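Local structure of melanin biosynthesis protein TyrA, putative (Shewanella oneidensis, 2IIZ) at residues S58-Y70 against E100-I114. The protein binds heme b and probably acts as a peroxidase of the dye-decolorizing (DyP) type. Sequence-based numbering, arbitrary orientation.
With EDO (1,2-ethanediol), chain E; EDO (1,2-ethanediol), chain D.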
loop_
_atom_site.group_PDB
_atom_site.type_symbol
_atom_site.label_atom_id
_atom_site.label_comp_id
_atom_site.label_asym_id
_atom_site.label_seq_id
_atom_site.Cartn_x
_atom_site.Cartn_y
_atom_site.Cartn_z
ATOM N N SER A 58 -4.049 18.689 -1.231
ATOM C CA SER A 58 -3.227 17.548 -0.800
ATOM C C SER A 58 -1.952 17.448 -1.622
ATOM O O SER A 58 -1.428 16.359 -1.827
ATOM C CB SER A 58 -4.034 16.259 -0.923
ATOM O OG SER A 58 -4.245 15.904 -2.281
ATOM N N ALA A 59 -1.469 18.598 -2.087
ATOM C CA ALA A 59 -0.186 18.727 -2.796
ATOM C C ALA A 59 0.065 17.667 -3.866
ATOM O O ALA A 59 1.157 17.082 -3.945
ATOM C CB ALA A 59 0.944 18.765 -1.802
ATOM N N PHE A 60 -0.949 17.421 -4.695
ATOM C CA PHE A 60 -0.837 16.384 -5.709
ATOM C C PHE A 60 0.161 16.813 -6.747
ATOM O O PHE A 60 0.242 18.001 -7.093
ATOM C CB PHE A 60 -2.172 16.099 -6.391
ATOM C CG PHE A 60 -2.064 15.117 -7.515
ATOM C CD1 PHE A 60 -1.613 15.519 -8.774
ATOM C CD2 PHE A 60 -2.407 13.784 -7.323
ATOM C CE1 PHE A 60 -1.499 14.608 -9.831
ATOM C CE2 PHE A 60 -2.301 12.866 -8.366
ATOM C CZ PHE A 60 -1.843 13.282 -9.628
ATOM N N ASN A 61 0.920 15.847 -7.255
ATOM C CA ASN A 61 1.772 16.101 -8.411
ATOM C C ASN A 61 2.290 14.796 -8.969
ATOM O O ASN A 61 2.188 13.761 -8.309
ATOM C CB ASN A 61 2.941 16.986 -8.043
ATOM C CG ASN A 61 3.875 16.307 -7.107
ATOM O OD1 ASN A 61 4.725 15.497 -7.522
ATOM N ND2 ASN A 61 3.735 16.618 -5.820
ATOM N N GLY A 62 2.838 14.867 -10.184
ATOM C CA GLY A 62 3.093 13.683 -10.978
ATOM C C GLY A 62 3.805 13.945 -12.298
ATOM O O GLY A 62 3.921 15.084 -12.751
ATOM N N PHE A 63 4.287 12.869 -12.908
ATOM C CA PHE A 63 4.821 12.947 -14.238
ATOM C C PHE A 63 4.696 11.632 -14.982
ATOM O O PHE A 63 4.587 10.579 -14.365
ATOM C CB PHE A 63 6.266 13.509 -14.246
ATOM C CG PHE A 63 7.310 12.608 -13.656
ATOM C CD1 PHE A 63 7.766 11.489 -14.337
ATOM C CD2 PHE A 63 7.862 12.893 -12.425
ATOM C CE1 PHE A 63 8.755 10.655 -13.780
ATOM C CE2 PHE A 63 8.834 12.071 -11.879
ATOM C CZ PHE A 63 9.275 10.952 -12.566
ATOM N N VAL A 64 4.695 11.726 -16.312
ATOM C CA VAL A 64 4.863 10.600 -17.228
ATOM C C VAL A 64 6.216 10.699 -17.928
ATOM O O VAL A 64 6.538 11.738 -18.523
ATOM C CB VAL A 64 3.817 10.583 -18.352
ATOM C CG1 VAL A 64 3.822 9.224 -19.071
ATOM C CG2 VAL A 64 2.439 10.863 -17.796
ATOM N N ALA A 65 6.983 9.608 -17.848
ATOM C CA ALA A 65 8.278 9.469 -18.510
ATOM C C ALA A 65 8.286 8.228 -19.373
ATOM O O ALA A 65 7.473 7.321 -19.181
ATOM C CB ALA A 65 9.380 9.383 -17.503
ATOM N N ILE A 66 9.228 8.214 -20.311
ATOM C CA ILE A 66 9.243 7.298 -21.451
ATOM C C ILE A 66 10.573 6.532 -21.528
ATOM O O ILE A 66 11.636 7.135 -21.456
ATOM C CB ILE A 66 9.035 8.123 -22.739
ATOM C CG1 ILE A 66 7.606 8.674 -22.758
ATOM C CG2 ILE A 66 9.299 7.305 -23.991
ATOM C CD1 ILE A 66 7.509 9.953 -23.474
ATOM N N GLY A 67 10.513 5.211 -21.681
ATOM C CA GLY A 67 11.714 4.381 -21.560
ATOM C C GLY A 67 12.747 4.646 -22.647
ATOM O O GLY A 67 12.400 4.985 -23.780
ATOM N N ALA A 68 14.021 4.488 -22.304
ATOM C CA ALA A 68 15.106 4.758 -23.260
ATOM C C ALA A 68 15.002 3.877 -24.511
ATOM O O ALA A 68 15.239 4.337 -25.638
ATOM C CB ALA A 68 16.457 4.564 -22.586
ATOM N N ASN A 69 14.646 2.612 -24.304
ATOM C CA ASN A 69 14.580 1.624 -25.388
ATOM C C ASN A 69 13.285 1.664 -26.222
ATOM O O ASN A 69 13.133 0.907 -27.177
ATOM C CB ASN A 69 14.798 0.212 -24.812
ATOM C CG ASN A 69 16.268 -0.112 -24.599
ATOM O OD1 ASN A 69 17.139 0.728 -24.836
ATOM N ND2 ASN A 69 16.551 -1.334 -24.151
ATOM N N TYR A 70 12.358 2.541 -25.855
ATOM C CA TYR A 70 11.102 2.691 -26.589
ATOM C C TYR A 70 10.922 4.074 -27.199
ATOM O O TYR A 70 10.026 4.272 -28.018
ATOM C CB TYR A 70 9.950 2.415 -25.640
ATOM C CG TYR A 70 8.615 2.320 -26.307
ATOM C CD1 TYR A 70 8.365 1.339 -27.258
ATOM C CD2 TYR A 70 7.595 3.209 -25.985
ATOM C CE1 TYR A 70 7.130 1.246 -27.878
ATOM C CE2 TYR A 70 6.363 3.124 -26.595
ATOM C CZ TYR A 70 6.133 2.144 -27.540
ATOM O OH TYR A 70 4.906 2.059 -28.145
ATOM N N GLU A 100 14.335 -2.491 -18.350
ATOM C CA GLU A 100 13.743 -1.293 -18.896
ATOM C C GLU A 100 12.258 -1.518 -19.096
ATOM O O GLU A 100 11.835 -2.663 -19.340
ATOM C CB GLU A 100 14.373 -0.960 -20.241
ATOM C CG GLU A 100 15.907 -0.967 -20.245
ATOM C CD GLU A 100 16.533 0.297 -19.713
ATOM O OE1 GLU A 100 15.823 1.186 -19.188
ATOM O OE2 GLU A 100 17.765 0.397 -19.832
ATOM N N TYR A 101 11.493 -0.422 -18.988
ATOM C CA TYR A 101 10.039 -0.401 -19.214
ATOM C C TYR A 101 9.722 0.724 -20.198
ATOM O O TYR A 101 10.400 1.752 -20.185
ATOM C CB TYR A 101 9.271 -0.165 -17.905
ATOM C CG TYR A 101 9.623 -1.156 -16.818
ATOM C CD1 TYR A 101 9.034 -2.419 -16.787
ATOM C CD2 TYR A 101 10.550 -0.830 -15.821
ATOM C CE1 TYR A 101 9.357 -3.336 -15.793
ATOM C CE2 TYR A 101 10.882 -1.734 -14.820
ATOM C CZ TYR A 101 10.281 -2.988 -14.812
ATOM O OH TYR A 101 10.599 -3.896 -13.830
ATOM N N ASP A 102 8.697 0.522 -21.033
ATOM C CA ASP A 102 8.316 1.492 -22.071
ATOM C C ASP A 102 7.824 2.829 -21.505
ATOM O O ASP A 102 8.174 3.900 -22.015
ATOM C CB ASP A 102 7.227 0.911 -22.988
ATOM C CG ASP A 102 7.732 -0.221 -23.866
ATOM O OD1 ASP A 102 8.950 -0.504 -23.873
ATOM O OD2 ASP A 102 6.901 -0.836 -24.552
ATOM N N LEU A 103 7.010 2.754 -20.461
ATOM C CA LEU A 103 6.440 3.943 -19.844
ATOM C C LEU A 103 6.414 3.845 -18.331
ATOM O O LEU A 103 6.170 2.771 -17.761
ATOM C CB LEU A 103 5.013 4.163 -20.325
ATOM C CG LEU A 103 4.794 4.445 -21.803
ATOM C CD1 LEU A 103 3.300 4.429 -22.060
ATOM C CD2 LEU A 103 5.392 5.787 -22.213
ATOM N N PHE A 104 6.660 4.992 -17.708
ATOM C CA PHE A 104 6.651 5.143 -16.268
ATOM C C PHE A 104 5.716 6.305 -15.932
ATOM O O PHE A 104 5.841 7.410 -16.490
ATOM C CB PHE A 104 8.076 5.406 -15.783
ATOM C CG PHE A 104 8.207 5.673 -14.296
ATOM C CD1 PHE A 104 7.424 5.008 -13.362
ATOM C CD2 PHE A 104 9.140 6.589 -13.838
ATOM C CE1 PHE A 104 7.564 5.262 -12.009
ATOM C CE2 PHE A 104 9.281 6.843 -12.497
ATOM C CZ PHE A 104 8.486 6.172 -11.576
ATOM N N VAL A 105 4.779 6.030 -15.023
ATOM C CA VAL A 105 3.888 7.030 -14.486
ATOM C C VAL A 105 4.179 7.149 -12.997
ATOM O O VAL A 105 3.963 6.203 -12.206
ATOM C CB VAL A 105 2.399 6.658 -14.707
ATOM C CG1 VAL A 105 1.490 7.662 -14.049
ATOM C CG2 VAL A 105 2.077 6.585 -16.184
ATOM N N HIS A 106 4.664 8.330 -12.631
ATOM C CA HIS A 106 5.075 8.653 -11.279
ATOM C C HIS A 106 4.060 9.579 -10.671
ATOM O O HIS A 106 3.910 10.715 -11.131
ATOM C CB HIS A 106 6.397 9.373 -11.365
ATOM C CG HIS A 106 6.940 9.822 -10.054
ATOM N ND1 HIS A 106 7.885 9.099 -9.358
ATOM C CD2 HIS A 106 6.691 10.924 -9.320
ATOM C CE1 HIS A 106 8.191 9.735 -8.245
ATOM N NE2 HIS A 106 7.481 10.845 -8.196
ATOM N N LEU A 107 3.367 9.097 -9.639
ATOM C CA LEU A 107 2.274 9.858 -9.027
ATOM C C LEU A 107 2.497 10.104 -7.553
ATOM O O LEU A 107 2.938 9.208 -6.822
ATOM C CB LEU A 107 0.935 9.136 -9.209
ATOM C CG LEU A 107 0.597 8.698 -10.628
ATOM C CD1 LEU A 107 -0.727 7.929 -10.653
ATOM C CD2 LEU A 107 0.550 9.882 -11.582
ATOM N N ARG A 108 2.174 11.318 -7.110
ATOM C CA ARG A 108 2.416 11.693 -5.707
ATOM C C ARG A 108 1.331 12.539 -5.067
ATOM O O ARG A 108 0.653 13.301 -5.748
ATOM C CB ARG A 108 3.781 12.370 -5.585
ATOM C CG ARG A 108 4.792 11.400 -5.046
ATOM C CD ARG A 108 6.168 11.757 -5.359
ATOM N NE ARG A 108 6.592 12.967 -4.688
ATOM C CZ ARG A 108 7.860 13.328 -4.524
ATOM N NH1 ARG A 108 8.857 12.567 -4.960
ATOM N NH2 ARG A 108 8.127 14.461 -3.910
ATOM N N CYS A 109 1.177 12.386 -3.746
ATOM C CA CYS A 109 0.139 13.096 -2.992
ATOM C C CYS A 109 0.283 12.823 -1.495
ATOM O O CYS A 109 0.826 11.781 -1.085
ATOM C CB CYS A 109 -1.250 12.615 -3.445
ATOM S SG CYS A 109 -2.649 13.632 -2.924
ATOM N N ASP A 110 -0.208 13.753 -0.687
ATOM C CA ASP A 110 -0.325 13.564 0.764
ATOM C C ASP A 110 -1.573 12.745 1.163
ATOM O O ASP A 110 -1.797 12.467 2.345
ATOM C CB ASP A 110 -0.312 14.929 1.445
ATOM C CG ASP A 110 1.001 15.664 1.205
ATOM O OD1 ASP A 110 1.999 15.003 0.839
ATOM O OD2 ASP A 110 1.048 16.894 1.373
ATOM N N ARG A 111 -2.368 12.362 0.166
ATOM C CA ARG A 111 -3.539 11.518 0.370
ATOM C C ARG A 111 -3.393 10.325 -0.539
ATOM O O ARG A 111 -3.087 10.459 -1.726
ATOM C CB ARG A 111 -4.834 12.258 0.023
ATOM C CG ARG A 111 -5.213 13.322 1.025
ATOM C CD ARG A 111 -6.548 13.961 0.741
ATOM N NE ARG A 111 -7.640 12.982 0.692
ATOM C CZ ARG A 111 -8.932 13.314 0.690
ATOM N NH1 ARG A 111 -9.303 14.587 0.739
ATOM N NH2 ARG A 111 -9.869 12.374 0.647
ATOM N N TYR A 112 -3.626 9.159 0.034
ATOM C CA TYR A 112 -3.455 7.877 -0.645
ATOM C C TYR A 112 -4.690 7.528 -1.416
ATOM O O TYR A 112 -4.609 6.899 -2.448
ATOM C CB TYR A 112 -3.215 6.834 0.432
ATOM C CG TYR A 112 -2.996 5.388 0.049
ATOM C CD1 TYR A 112 -4.077 4.552 -0.254
ATOM C CD2 TYR A 112 -1.708 4.839 0.029
ATOM C CE1 TYR A 112 -3.876 3.211 -0.584
ATOM C CE2 TYR A 112 -1.489 3.487 -0.301
ATOM C CZ TYR A 112 -2.577 2.674 -0.607
ATOM O OH TYR A 112 -2.397 1.331 -0.940
ATOM N N ASP A 113 -5.842 7.939 -0.905
ATOM C CA ASP A 113 -7.087 7.602 -1.557
ATOM C C ASP A 113 -7.157 8.277 -2.928
ATOM O O ASP A 113 -7.655 7.705 -3.901
ATOM C CB ASP A 113 -8.320 7.877 -0.649
ATOM C CG ASP A 113 -8.423 9.329 -0.110
ATOM O OD1 ASP A 113 -7.560 10.214 -0.385
ATOM O OD2 ASP A 113 -9.434 9.576 0.623
ATOM N N ILE A 114 -6.638 9.493 -2.999
ATOM C CA ILE A 114 -6.647 10.238 -4.231
ATOM C C ILE A 114 -5.719 9.633 -5.272
ATOM O O ILE A 114 -6.013 9.678 -6.455
ATOM C CB ILE A 114 -6.278 11.701 -3.956
ATOM C CG1 ILE A 114 -7.482 12.397 -3.332
ATOM C CG2 ILE A 114 -5.844 12.405 -5.217
ATOM C CD1 ILE A 114 -7.157 13.757 -2.796
HETATM C C1 EDO E . -5.937 9.260 2.847
HETATM O O1 EDO E . -6.327 8.045 2.179
HETATM C C2 EDO E . -4.521 9.077 3.408
HETATM O O2 EDO E . -3.873 10.321 3.739
HETATM C C1 EDO D . 3.591 16.762 3.846
HETATM O O1 EDO D . 4.792 17.510 3.696
HETATM C C2 EDO D . 2.717 17.413 4.912
HETATM O O2 EDO D . 1.367 16.941 4.798
#
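F63 and H106 form an antiparallel hydrogen-bonded pair, with both side chains on one face of the sheet. H106 CB lies over the centre of the F63 ring, 3.5 Å from its centroid, in a CH-pi contact; the rings, near parallel (4°) but displaced, bring F63 CE2 over the imidazole rim. F63 CG, between backbone N and carbonyl carbon (chi1 69°), swings the ring across to the partner strand. F104 completes the aromatic cluster obliquely, its CE2 4.1 Å from F63 CE1. With F63 cut back to an alanine, H106 CB and imidazole would probably lose this packing partner, and F104 CE2 this neighbour.

Beneath the rings, F63 N to H106 O and H106 N to F63 O, both 2.8 Å, fix the register; A65 pairs likewise with F104. On the reverse face I66 CG1 packs 3.7 Å from L103 CD2, and V64 on V44 and I48 of helix 34-54. The D102 carboxylate, its OD2 held by A29 N, stacks over the Y70 ring, planes 10° apart.

R108 NH1 lies in plane at the H106 ring edge and bonds Q244 OE1; NE bonds N19 OD1 and NH2 E17 O. Strand 103-109 is an inner strand of the N-terminal ferredoxin-like sheet; 61-67, at its edge, carries it into strand 291-301 of the C-terminal half. Backbone bonds thus set the pairing; a buried guanidinium with satisfied N-H groups borders the aromatics, and aliphatics meet the helix.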